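PDB 4FDF: cyclic pyranopterin monophosphate synthase 2 from Mycobacterium tuberculosis, which probably converts (8S)-3',8-cyclo-7,8-dihydroguanosine 5'-triphosphate into cyclic pyranopterin monophosphate, a step in molybdenum cofactor biosynthesis. Local coordinates for residues A39-I44 against M122-A127; H88-T93 against S114-G119. All coordinates share one frame; numbering follows the deposited sequence.

Contact 1 (A39-I44 against M122-A127); sequences AVAAGI and MEALTA
A41 and A124 meet methyl to methyl, a worked example of how small side chains let a helix settle close on a sheet. The A41 CB to A124 CB distance is 3.7 Å, and A41 CB lies just as near the carbonyl carbon of A124, so the strand methyl rests against the helix backbone as well as its side chain. Both alanine CB atoms point at the opposing segment. Two residues earlier on the strand, A39 turns its methyl to the same side, but more loosely, with A39 CB 4.4 Å from A124 CB; the A124 methyl thus sits across the two strand methyls. L125 completes the patch from the flank. A chi1 of -70° swings its CG away from the carbonyl carbon, and CD2 comes alongside A41 CB at 3.8 Å. V40 and A42 face the other way, and A42 packs there on R152 and L154 of strand 147-156. The axes of 39-44 and 122-127 come within 7.1 Å and point the same general way, with a signed crossing angle of -28°. On the helix, M122 O is gripped by two donors from opposite faces of its carbonyl plane: T126 N, and T126 OG1 at 2.8 Å, which ties the threonine hydroxyl down to the helix backbone. M122, L125 and T126 also pack on D137, Y136 and L133 of the second subunit, and M122 and T126 on T80 of helix 65-83. M122 and E123 are predicted to bind substrate, placing this packing beside the probable active site. Helix 121-139, which leads from strand 105-116 to strand 147-156 and lies against strand 35-46 between them, forms a beta-alpha-beta unit of the ferredoxin-like fold.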
loop_
_atom_site.group_PDB
_atom_site.type_symbol
_atom_site.label_atom_id
_atom_site.label_comp_id
_atom_site.label_asym_id
_atom_site.label_seq_id
_atom_site.Cartn_x
_atom_site.Cartn_y
_atom_site.Cartn_z
ATOM N N ALA B 39 14.157 0.824 -19.763
ATOM C CA ALA B 39 13.151 1.621 -20.451
ATOM C C ALA B 39 13.268 3.080 -20.066
ATOM O O ALA B 39 13.592 3.408 -18.925
ATOM C CB ALA B 39 11.755 1.102 -20.162
ATOM N N VAL B 40 12.998 3.947 -21.035
ATOM C CA VAL B 40 13.014 5.384 -20.839
ATOM C C VAL B 40 11.690 5.985 -21.320
ATOM O O VAL B 40 11.228 5.723 -22.447
ATOM C CB VAL B 40 14.214 6.063 -21.587
ATOM C CG1 VAL B 40 14.294 7.565 -21.257
ATOM C CG2 VAL B 40 15.533 5.378 -21.242
ATOM N N ALA B 41 11.095 6.799 -20.463
ATOM C CA ALA B 41 9.864 7.498 -20.788
ATOM C C ALA B 41 10.061 8.987 -20.517
ATOM O O ALA B 41 10.915 9.357 -19.716
ATOM C CB ALA B 41 8.716 6.953 -19.953
ATOM N N ALA B 42 9.263 9.826 -21.176
ATOM C CA ALA B 42 9.293 11.276 -20.934
ATOM C C ALA B 42 7.892 11.872 -20.835
ATOM O O ALA B 42 6.883 11.198 -21.118
ATOM C CB ALA B 42 10.095 11.989 -22.028
ATOM N N GLY B 43 7.843 13.141 -20.434
ATOM C CA GLY B 43 6.592 13.877 -20.266
ATOM C C GLY B 43 6.943 15.324 -20.005
ATOM O O GLY B 43 8.109 15.649 -19.760
ATOM N N ILE B 44 5.947 16.200 -20.056
ATOM C CA ILE B 44 6.207 17.635 -19.975
ATOM C C ILE B 44 5.119 18.371 -19.191
ATOM O O ILE B 44 3.928 18.169 -19.416
ATOM C CB ILE B 44 6.485 18.260 -21.399
ATOM C CG1 ILE B 44 7.021 19.690 -21.296
ATOM C CG2 ILE B 44 5.268 18.213 -22.290
ATOM C CD1 ILE B 44 7.386 20.310 -22.646
ATOM N N MET B 122 6.176 0.414 -18.296
ATOM C CA MET B 122 5.068 0.871 -17.455
ATOM C C MET B 122 5.531 1.648 -16.232
ATOM O O MET B 122 4.957 2.696 -15.887
ATOM C CB MET B 122 4.146 -0.286 -17.043
ATOM C CG MET B 122 3.255 -0.835 -18.180
ATOM S SD MET B 122 2.448 0.417 -19.231
ATOM C CE MET B 122 1.686 1.507 -18.014
ATOM N N GLU B 123 6.566 1.137 -15.578
ATOM C CA GLU B 123 7.130 1.805 -14.416
ATOM C C GLU B 123 7.770 3.133 -14.799
ATOM O O GLU B 123 7.620 4.116 -14.072
ATOM C CB GLU B 123 8.107 0.907 -13.634
ATOM C CG GLU B 123 8.567 -0.366 -14.337
ATOM C CD GLU B 123 7.497 -1.452 -14.452
ATOM O OE1 GLU B 123 6.896 -1.844 -13.425
ATOM O OE2 GLU B 123 7.269 -1.925 -15.581
ATOM N N ALA B 124 8.466 3.164 -15.938
ATOM C CA ALA B 124 9.006 4.413 -16.454
ATOM C C ALA B 124 7.905 5.459 -16.683
ATOM O O ALA B 124 8.055 6.619 -16.274
ATOM C CB ALA B 124 9.810 4.178 -17.738
ATOM N N LEU B 125 6.811 5.049 -17.326
ATOM C CA LEU B 125 5.664 5.938 -17.571
ATOM C C LEU B 125 4.968 6.394 -16.277
ATOM O O LEU B 125 4.551 7.552 -16.160
ATOM C CB LEU B 125 4.647 5.252 -18.484
ATOM C CG LEU B 125 5.050 5.040 -19.939
ATOM C CD1 LEU B 125 4.148 3.976 -20.563
ATOM C CD2 LEU B 125 5.011 6.336 -20.745
ATOM N N THR B 126 4.854 5.479 -15.319
ATOM C CA THR B 126 4.241 5.752 -14.015
ATOM C C THR B 126 5.046 6.800 -13.218
ATOM O O THR B 126 4.477 7.747 -12.644
ATOM C CB THR B 126 4.063 4.420 -13.235
ATOM O OG1 THR B 126 3.140 3.580 -13.948
ATOM C CG2 THR B 126 3.549 4.642 -11.837
ATOM N N ALA B 127 6.368 6.627 -13.206
ATOM C CA ALA B 127 7.301 7.569 -12.586
ATOM C C ALA B 127 7.183 8.961 -13.200
ATOM O O ALA B 127 7.027 9.949 -12.492
ATOM C CB ALA B 127 8.739 7.049 -12.713
#

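Contact 2 (H88-T93 against S114-G119); sequences HQLALT and STDRTG
L92 and S114 bring the two backbones to 4.6 Å, CA to CA, and from there the chains diverge until L90 CA and D116 CA stand 6.7 Å apart. Where they separate, D116 bridges them, and S114 does so at the close end; A91, the partner of both, is modelled in two conformers, and both bonds hold for the conformer given. D116 OD2 reaches A91 N in a long but almost perfectly straight bond (3.2 Å, 179°), met on the anti side of the oxygen and 23° out of the carboxylate plane. Its OD1 uses the anti lone pair for R117 N, so the carboxylate is fixed from both oxygens. S114 OG, at a chi1 of 177°, donates to A91 O from above the carbonyl plane, though the 2.5 Å length is doubtful. The contacts lie at the open end of the beta hairpin formed by strands 92-101 and 105-116. Beyond them L90 packs between D116 and T118: its CD2 touches T118 CG2 at 3.6 Å, the two side chains crossing at about a right angle, and also lies 3.7 Å from D116 CG, while CD1 approaches G119 O. H88, predicted to bind substrate, brings its ring obliquely near T118 CG2, with NE2 hydrogen-bonded to V27 O.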
loop_
_atom_site.group_PDB
_atom_site.type_symbol
_atom_site.label_atom_id
_atom_site.label_comp_id
_atom_site.label_asym_id
_atom_site.label_seq_id
_atom_site.Cartn_x
_atom_site.Cartn_y
_atom_site.Cartn_z
ATOM N N HIS B 88 2.520 -6.833 -13.981
ATOM C CA HIS B 88 3.217 -7.813 -13.166
ATOM C C HIS B 88 4.070 -7.099 -12.170
ATOM O O HIS B 88 4.442 -5.946 -12.391
ATOM C CB HIS B 88 4.111 -8.671 -14.050
ATOM C CG HIS B 88 3.376 -9.376 -15.159
ATOM N ND1 HIS B 88 2.881 -8.725 -16.232
ATOM C CD2 HIS B 88 3.067 -10.722 -15.336
ATOM C CE1 HIS B 88 2.283 -9.611 -17.054
ATOM N NE2 HIS B 88 2.403 -10.833 -16.506
ATOM N N GLN B 89 4.369 -7.780 -11.063
ATOM C CA GLN B 89 5.322 -7.316 -10.056
ATOM C C GLN B 89 6.748 -7.571 -10.553
ATOM O O GLN B 89 7.146 -8.718 -10.742
ATOM C CB GLN B 89 5.104 -8.064 -8.732
ATOM C CG GLN B 89 3.729 -7.854 -8.081
ATOM C CD GLN B 89 3.234 -9.085 -7.318
ATOM O OE1 GLN B 89 3.026 -10.145 -7.898
ATOM N NE2 GLN B 89 3.034 -8.935 -6.017
ATOM N N LEU B 90 7.502 -6.499 -10.783
ATOM C CA LEU B 90 8.846 -6.594 -11.364
ATOM C C LEU B 90 9.935 -6.089 -10.419
ATOM O O LEU B 90 9.737 -5.114 -9.694
ATOM C CB LEU B 90 8.912 -5.857 -12.713
ATOM C CG LEU B 90 8.003 -6.371 -13.851
ATOM C CD1 LEU B 90 8.082 -5.491 -15.093
ATOM C CD2 LEU B 90 8.316 -7.826 -14.202
ATOM N N ALA B 91 11.077 -6.772 -10.421
ATOM C CA ALA B 91 12.190 -6.387 -9.569
ATOM C C ALA B 91 12.984 -5.298 -10.260
ATOM O O ALA B 91 13.644 -5.545 -11.260
ATOM C CB ALA B 91 13.080 -7.592 -9.257
ATOM N N LEU B 92 12.890 -4.081 -9.738
ATOM C CA LEU B 92 13.585 -2.959 -10.348
ATOM C C LEU B 92 14.973 -2.854 -9.745
ATOM O O LEU B 92 15.127 -2.852 -8.521
ATOM C CB LEU B 92 12.792 -1.650 -10.178
ATOM C CG LEU B 92 11.299 -1.673 -10.561
ATOM C CD1 LEU B 92 10.679 -0.281 -10.416
ATOM C CD2 LEU B 92 11.071 -2.210 -11.977
ATOM N N THR B 93 15.979 -2.795 -10.613
ATOM C CA THR B 93 17.370 -2.661 -10.181
ATOM C C THR B 93 17.877 -1.223 -10.173
ATOM O O THR B 93 18.952 -0.945 -9.631
ATOM C CB THR B 93 18.334 -3.577 -10.983
ATOM O OG1 THR B 93 17.972 -3.598 -12.373
ATOM C CG2 THR B 93 18.309 -5.013 -10.427
ATOM N N SER B 114 15.867 -3.134 -14.959
ATOM C CA SER B 114 15.404 -4.363 -14.322
ATOM C C SER B 114 15.951 -5.627 -14.985
ATOM O O SER B 114 16.131 -5.684 -16.206
ATOM C CB SER B 114 13.878 -4.427 -14.332
ATOM O OG SER B 114 13.426 -5.654 -13.787
ATOM N N THR B 115 16.199 -6.640 -14.160
ATOM C CA THR B 115 16.514 -7.974 -14.645
ATOM C C THR B 115 15.284 -8.833 -14.422
ATOM O O THR B 115 15.080 -9.338 -13.314
ATOM C CB THR B 115 17.707 -8.574 -13.881
ATOM O OG1 THR B 115 18.789 -7.640 -13.885
ATOM C CG2 THR B 115 18.156 -9.897 -14.523
ATOM N N ASP B 116 14.450 -8.972 -15.452
ATOM C CA ASP B 116 13.195 -9.726 -15.327
ATOM C C ASP B 116 12.616 -10.246 -16.650
ATOM O O ASP B 116 13.266 -10.187 -17.699
ATOM C CB ASP B 116 12.143 -8.906 -14.559
ATOM C CG ASP B 116 11.367 -9.746 -13.543
ATOM O OD1 ASP B 116 10.772 -10.776 -13.930
ATOM O OD2 ASP B 116 11.349 -9.367 -12.353
ATOM N N ARG B 117 11.374 -10.729 -16.573
ATOM C CA ARG B 117 10.718 -11.514 -17.623
ATOM C C ARG B 117 9.902 -10.699 -18.632
ATOM O O ARG B 117 9.439 -11.241 -19.643
ATOM C CB ARG B 117 9.814 -12.575 -16.974
ATOM C CG ARG B 117 10.570 -13.718 -16.318
ATOM C CD ARG B 117 9.658 -14.661 -15.545
ATOM N NE ARG B 117 10.055 -16.054 -15.750
ATOM C CZ ARG B 117 10.963 -16.713 -15.025
ATOM N NH1 ARG B 117 11.587 -16.125 -14.007
ATOM N NH2 ARG B 117 11.245 -17.977 -15.321
ATOM N N THR B 118 9.704 -9.414 -18.348
ATOM C CA THR B 118 8.962 -8.520 -19.249
ATOM C C THR B 118 9.521 -7.099 -19.177
ATOM O O THR B 118 10.259 -6.770 -18.246
ATOM C CB THR B 118 7.406 -8.562 -19.011
ATOM O OG1 THR B 118 6.787 -7.425 -19.623
ATOM C CG2 THR B 118 7.050 -8.562 -17.540
ATOM N N GLY B 119 9.183 -6.274 -20.173
ATOM C CA GLY B 119 9.674 -4.894 -20.262
ATOM C C GLY B 119 9.229 -4.022 -19.100
ATOM O O GLY B 119 8.228 -4.324 -18.443
#

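From the N terminus, strand 35-46 supplies the first half of contact 1, and the chain must run through two helices and the hairpin 92-101/105-116 before helix 121-139 returns to close that loop. Contact 2 shuts a much shorter loop within it, joining residues 88-93 to 114-119 at the hairpin's open end. The two do not cross. Strands 35-46 and 105-116 are neighbours in one sheet, and the helix follows strand 105-116 directly, which couples the contacts. They also touch through E123: its OE2 lies 3.7 Å from L90 CD1, and its CG packs on L92 CD2, so E123, predicted to bind substrate, joins contact 1 to the segment that carries H88, also predicted to do so.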